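Local coordinates for protein restriction endonuclease LpnPI (Legionella pneumophila subsp. pneumophila str. Philadelphia 1, PDB 4RZL) that serves as the DNA recognition domain of a cytosine modification-dependent restriction endonuclease and probably binds modified DNA through its SRA-like fold, at residues A[10-13]-A[14-18]; A[97-100]-A[101-105]. All blocks are in the same frame, centred on the assembly; numbering follows the deposited sequence.

Contact 1: A[10-13]-A[14-18]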
loop_
_atom_site.group_PDB
_atom_site.type_symbol
_atom_site.label_atom_id
_atom_site.label_comp_id
_atom_site.label_asym_id
_atom_site.label_seq_id
_atom_site.Cartn_x
_atom_site.Cartn_y
_atom_site.Cartn_z
ATOM N N LYS A 10 11.825 6.775 13.979
ATOM C CA LYS A 10 12.805 5.688 14.046
ATOM C C LYS A 10 13.330 5.322 12.654
ATOM O O LYS A 10 12.579 5.270 11.675
ATOM C CB LYS A 10 12.216 4.449 14.725
ATOM C CG LYS A 10 13.203 3.265 14.812
ATOM C CD LYS A 10 13.041 2.458 16.102
ATOM C CE LYS A 10 14.043 1.301 16.187
ATOM N NZ LYS A 10 15.428 1.724 15.818
ATOM N N ILE A 11 14.639 5.116 12.573
ATOM C CA ILE A 11 15.276 4.661 11.351
ATOM C C ILE A 11 15.903 3.279 11.525
ATOM O O ILE A 11 16.827 3.112 12.323
ATOM C CB ILE A 11 16.351 5.659 10.920
ATOM C CG1 ILE A 11 15.706 7.034 10.687
ATOM C CG2 ILE A 11 17.111 5.121 9.707
ATOM C CD1 ILE A 11 16.682 8.135 10.320
ATOM N N TYR A 12 15.384 2.294 10.797
ATOM C CA TYR A 12 15.866 0.912 10.845
ATOM C C TYR A 12 16.974 0.661 9.841
ATOM O O TYR A 12 16.754 0.808 8.637
ATOM C CB TYR A 12 14.727 -0.074 10.591
ATOM C CG TYR A 12 13.731 -0.157 11.720
ATOM C CD1 TYR A 12 12.731 0.795 11.853
ATOM C CD2 TYR A 12 13.787 -1.192 12.653
ATOM C CE1 TYR A 12 11.807 0.718 12.873
ATOM C CE2 TYR A 12 12.878 -1.269 13.681
ATOM C CZ TYR A 12 11.890 -0.310 13.788
ATOM O OH TYR A 12 10.975 -0.383 14.802
ATOM N N SER A 13 18.150 0.272 10.318
ATOM C CA SER A 13 19.238 -0.075 9.417
ATOM C C SER A 13 18.905 -1.389 8.701
ATOM O O SER A 13 18.094 -2.200 9.187
ATOM C CB SER A 13 20.560 -0.198 10.176
ATOM O OG SER A 13 20.449 -1.200 11.163
ATOM N N PHE A 14 19.528 -1.586 7.540
ATOM C CA PHE A 14 19.192 -2.691 6.652
ATOM C C PHE A 14 19.346 -4.047 7.314
ATOM O O PHE A 14 18.603 -4.978 7.018
ATOM C CB PHE A 14 20.057 -2.634 5.392
ATOM C CG PHE A 14 19.771 -3.734 4.405
ATOM C CD1 PHE A 14 18.593 -3.739 3.671
ATOM C CD2 PHE A 14 20.692 -4.753 4.193
ATOM C CE1 PHE A 14 18.327 -4.749 2.746
ATOM C CE2 PHE A 14 20.440 -5.764 3.261
ATOM C CZ PHE A 14 19.253 -5.766 2.543
ATOM N N ASP A 15 20.286 -4.175 8.236
ATOM C CA ASP A 15 20.485 -5.484 8.838
ATOM C C ASP A 15 19.565 -5.715 10.044
ATOM O O ASP A 15 19.633 -6.763 10.674
ATOM C CB ASP A 15 21.961 -5.675 9.219
ATOM C CG ASP A 15 22.360 -4.886 10.448
ATOM O OD1 ASP A 15 21.852 -3.760 10.629
ATOM O OD2 ASP A 15 23.191 -5.397 11.233
ATOM N N THR A 16 18.679 -4.762 10.344
ATOM C CA THR A 16 17.693 -4.959 11.415
ATOM C C THR A 16 16.262 -5.163 10.897
ATOM O O THR A 16 15.310 -5.214 11.685
ATOM C CB THR A 16 17.693 -3.790 12.433
ATOM O OG1 THR A 16 17.215 -2.591 11.806
ATOM C CG2 THR A 16 19.103 -3.557 12.974
ATOM N N LEU A 17 16.107 -5.250 9.577
ATOM C CA LEU A 17 14.779 -5.284 8.955
ATOM C C LEU A 17 13.998 -6.581 9.197
ATOM O O LEU A 17 12.769 -6.561 9.327
ATOM C CB LEU A 17 14.905 -5.065 7.441
ATOM C CG LEU A 17 15.501 -3.720 7.025
ATOM C CD1 LEU A 17 15.441 -3.545 5.508
ATOM C CD2 LEU A 17 14.851 -2.549 7.734
ATOM N N ALA A 18 14.704 -7.707 9.256
ATOM C CA ALA A 18 14.045 -9.008 9.272
ATOM C C ALA A 18 13.145 -9.268 10.483
ATOM O O ALA A 18 12.183 -10.038 10.379
ATOM C CB ALA A 18 15.093 -10.120 9.155
#
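Thr-16 folds back on Ser-13 and meets it with both branches of its side chain. Its CB lies 3.6 Å from Ser-13 O. From CB the chain divides. The hydroxyl branch gives a hydrogen bond from Thr-16 OG1 to Ser-13 O, 2.8 Å long. The first torsion (chi1 67°) puts OG1 between the residue's own N and carbonyl carbon, on the side where Ser-13 O lies. The methyl branch meets the hydroxyl of the same serine, Thr-16 CG2 to Ser-13 OG 3.3 Å.

Ser-13 O is gripped twice. Thr-16 N also donates to it, at 2.9 Å. The amide comes from above the carbonyl plane, 49° out of it, while the hydroxyl is tilted only 17° from that plane. The two donors thus hold one oxygen from different directions and fix the orientation of the Ser-13 carbonyl.

Ser-13 OG has its own bond. It donates to Asp-15 OD1 over 3.0 Å and meets that oxygen nearly along its C-O bond. Thr-16 OG1 also lies at the edge of the Tyr-12 ring, near its plane, 3.8 Å from Tyr-12 CD2. Beside it is an apolar touch, Leu-17 CD2 to Tyr-12 CB at 3.8 Å.

Leu-17 also packs on helix 40-44, and Tyr-12 stacks on Tyr-28. Phe-14 makes a cation-pi contact with Lys-43. Ser-13 to Thr-16 form a type I beta turn, with Phe-14 and Asp-15 at its corners and Thr-16 N to Ser-13 O closing it. This turn leads the chain out of strand 11-12, which runs parallel to strand 27-28 in the main mixed sheet.

Contact 2: A[97-100]-A[101-105]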
loop_
_atom_site.group_PDB
_atom_site.type_symbol
_atom_site.label_atom_id
_atom_site.label_comp_id
_atom_site.label_asym_id
_atom_site.label_seq_id
_atom_site.Cartn_x
_atom_site.Cartn_y
_atom_site.Cartn_z
ATOM N N PRO A 97 1.454 3.716 -22.860
ATOM C CA PRO A 97 0.668 3.143 -23.935
ATOM C C PRO A 97 1.055 1.696 -24.169
ATOM O O PRO A 97 2.124 1.318 -23.928
ATOM C CB PRO A 97 0.978 4.061 -25.100
ATOM C CG PRO A 97 1.474 5.261 -24.513
ATOM C CD PRO A 97 2.134 4.916 -23.282
ATOM N N GLY A 98 0.106 0.887 -24.512
ATOM C CA GLY A 98 0.344 -0.498 -24.803
ATOM C C GLY A 98 -0.816 -1.422 -24.704
ATOM O O GLY A 98 -1.329 -1.783 -25.663
ATOM N N HIS A 99 -1.324 -1.641 -23.521
ATOM C CA HIS A 99 -2.348 -2.596 -23.296
ATOM C C HIS A 99 -3.522 -1.888 -22.666
ATOM O O HIS A 99 -3.396 -0.765 -22.329
ATOM C CB HIS A 99 -1.760 -3.762 -22.525
ATOM C CG HIS A 99 -0.923 -4.747 -23.336
ATOM N ND1 HIS A 99 0.111 -5.386 -22.822
ATOM C CD2 HIS A 99 -1.056 -5.238 -24.606
ATOM C CE1 HIS A 99 0.618 -6.229 -23.724
ATOM N NE2 HIS A 99 -0.088 -6.125 -24.804
ATOM N N ASP A 100 -4.704 -2.468 -22.653
ATOM C CA ASP A 100 -5.880 -2.047 -21.903
ATOM C C ASP A 100 -5.547 -1.849 -20.414
ATOM O O ASP A 100 -4.591 -2.430 -19.887
ATOM C CB ASP A 100 -6.998 -3.084 -22.088
ATOM C CG ASP A 100 -8.210 -2.816 -21.213
ATOM O OD1 ASP A 100 -9.075 -2.010 -21.626
ATOM O OD2 ASP A 100 -8.300 -3.431 -20.116
ATOM N N ILE A 101 -6.342 -1.013 -19.754
ATOM C CA ILE A 101 -6.139 -0.635 -18.356
ATOM C C ILE A 101 -5.954 -1.852 -17.436
ATOM O O ILE A 101 -5.159 -1.802 -16.498
ATOM C CB ILE A 101 -7.326 0.253 -17.872
ATOM C CG1 ILE A 101 -7.210 0.609 -16.382
ATOM C CG2 ILE A 101 -8.666 -0.429 -18.140
ATOM C CD1 ILE A 101 -8.184 1.730 -15.961
ATOM N N HIS A 102 -6.632 -2.955 -17.741
ATOM C CA HIS A 102 -6.561 -4.152 -16.900
ATOM C C HIS A 102 -5.510 -5.160 -17.338
ATOM O O HIS A 102 -5.290 -6.176 -16.665
ATOM C CB HIS A 102 -7.928 -4.824 -16.857
ATOM C CG HIS A 102 -8.975 -3.999 -16.178
ATOM N ND1 HIS A 102 -10.175 -3.677 -16.771
ATOM C CD2 HIS A 102 -8.994 -3.424 -14.950
ATOM C CE1 HIS A 102 -10.893 -2.947 -15.937
ATOM N NE2 HIS A 102 -10.203 -2.779 -14.822
ATOM N N ASP A 103 -4.858 -4.873 -18.456
ATOM C CA ASP A 103 -3.874 -5.788 -19.037
ATOM C C ASP A 103 -2.454 -5.362 -18.644
ATOM O O ASP A 103 -1.712 -4.807 -19.443
ATOM C CB ASP A 103 -4.075 -5.831 -20.559
ATOM C CG ASP A 103 -3.191 -6.863 -21.261
ATOM O OD1 ASP A 103 -2.563 -7.708 -20.590
ATOM O OD2 ASP A 103 -3.158 -6.841 -22.511
ATOM N N THR A 104 -2.080 -5.628 -17.398
ATOM C CA THR A 104 -0.785 -5.210 -16.889
ATOM C C THR A 104 -0.076 -6.430 -16.318
ATOM O O THR A 104 -0.730 -7.374 -15.867
ATOM C CB THR A 104 -0.913 -4.099 -15.810
ATOM O OG1 THR A 104 -1.438 -4.651 -14.590
ATOM C CG2 THR A 104 -1.816 -2.961 -16.313
ATOM N N PRO A 105 1.263 -6.440 -16.383
ATOM C CA PRO A 105 2.034 -7.628 -15.978
ATOM C C PRO A 105 1.827 -8.021 -14.510
ATOM O O PRO A 105 1.676 -9.208 -14.214
ATOM C CB PRO A 105 3.485 -7.199 -16.224
ATOM C CG PRO A 105 3.389 -6.144 -17.294
ATOM C CD PRO A 105 2.122 -5.392 -16.969
HETATM O O HOH W 1 -4.862 -4.983 -23.882
#
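Asp-100 and Asp-103 are joined by a backbone bond, Asp-103 N to Asp-100 O, 2.8 Å long. The amide comes from above the carbonyl plane, 56° out of it. The bond closes a type I beta turn with Ile-101 and His-102 at its corners.

The carboxylate of Asp-100 makes a second bond inside this turn. Its OD2 accepts from His-102 N at 2.9 Å. The bond is fairly straight, but the donor stands above the carboxylate plane. With CG turned opposite to its own backbone N (chi1 173°), the carboxylate lies beside its carbonyl carbon and can reach forward over the turn. Asp-100 OD2 also touches Ile-101 CG2, at 3.6 Å.

Across the mouth of the turn, Asp-103 OD2 sits over one face of the His-99 imidazole, offset toward the rim. It is 3.2 Å from His-99 CG. The ring and the carboxylate are only 24° from parallel. This is packing over a face, not a hydrogen bond to a ring nitrogen.

One water links the same two aspartates. It accepts from Asp-100 N at 2.8 Å and donates to Asp-103 OD2 at 2.9 Å. That bond probably helps to hold the carboxylate above the ring.

Further out, His-102 NE2 is hydrogen-bonded to Tyr-181 OH, and the two rings meet at an angle. Ile-101 is buried and packs on strands 166-173 and 176-187. Asn-109 ND2, in helix 108-119, bonds Ile-101 O.

A side-chain oxygen bound to the amide two residues on is an Asx turn. Here it is superimposed on a type I beta turn, in the loop between strand 87-91 and helix 108-119.

How the contacts relate
Both contacts are local turns at the surface of the domain, on opposite sides of its centre. Their centres lie 36 Å apart, and their nearest atoms are about 24 Å apart, with no touch; they involve different strands of the same mixed sheet. Contact 1 follows a short strand of that sheet and has one buried residue, Leu-17, against helix 40-44. Contact 2 lies wholly in a loop, with Ile-101 buried against two strands. In both, a carbonyl takes the amide three residues on. The side-chain chemistry differs. In residues 10-18 hydroxyls donate, to a carbonyl and to a carboxylate. In residues 97-105 one carboxylate accepts a backbone amide, and another lies over a histidine face and takes a water bond.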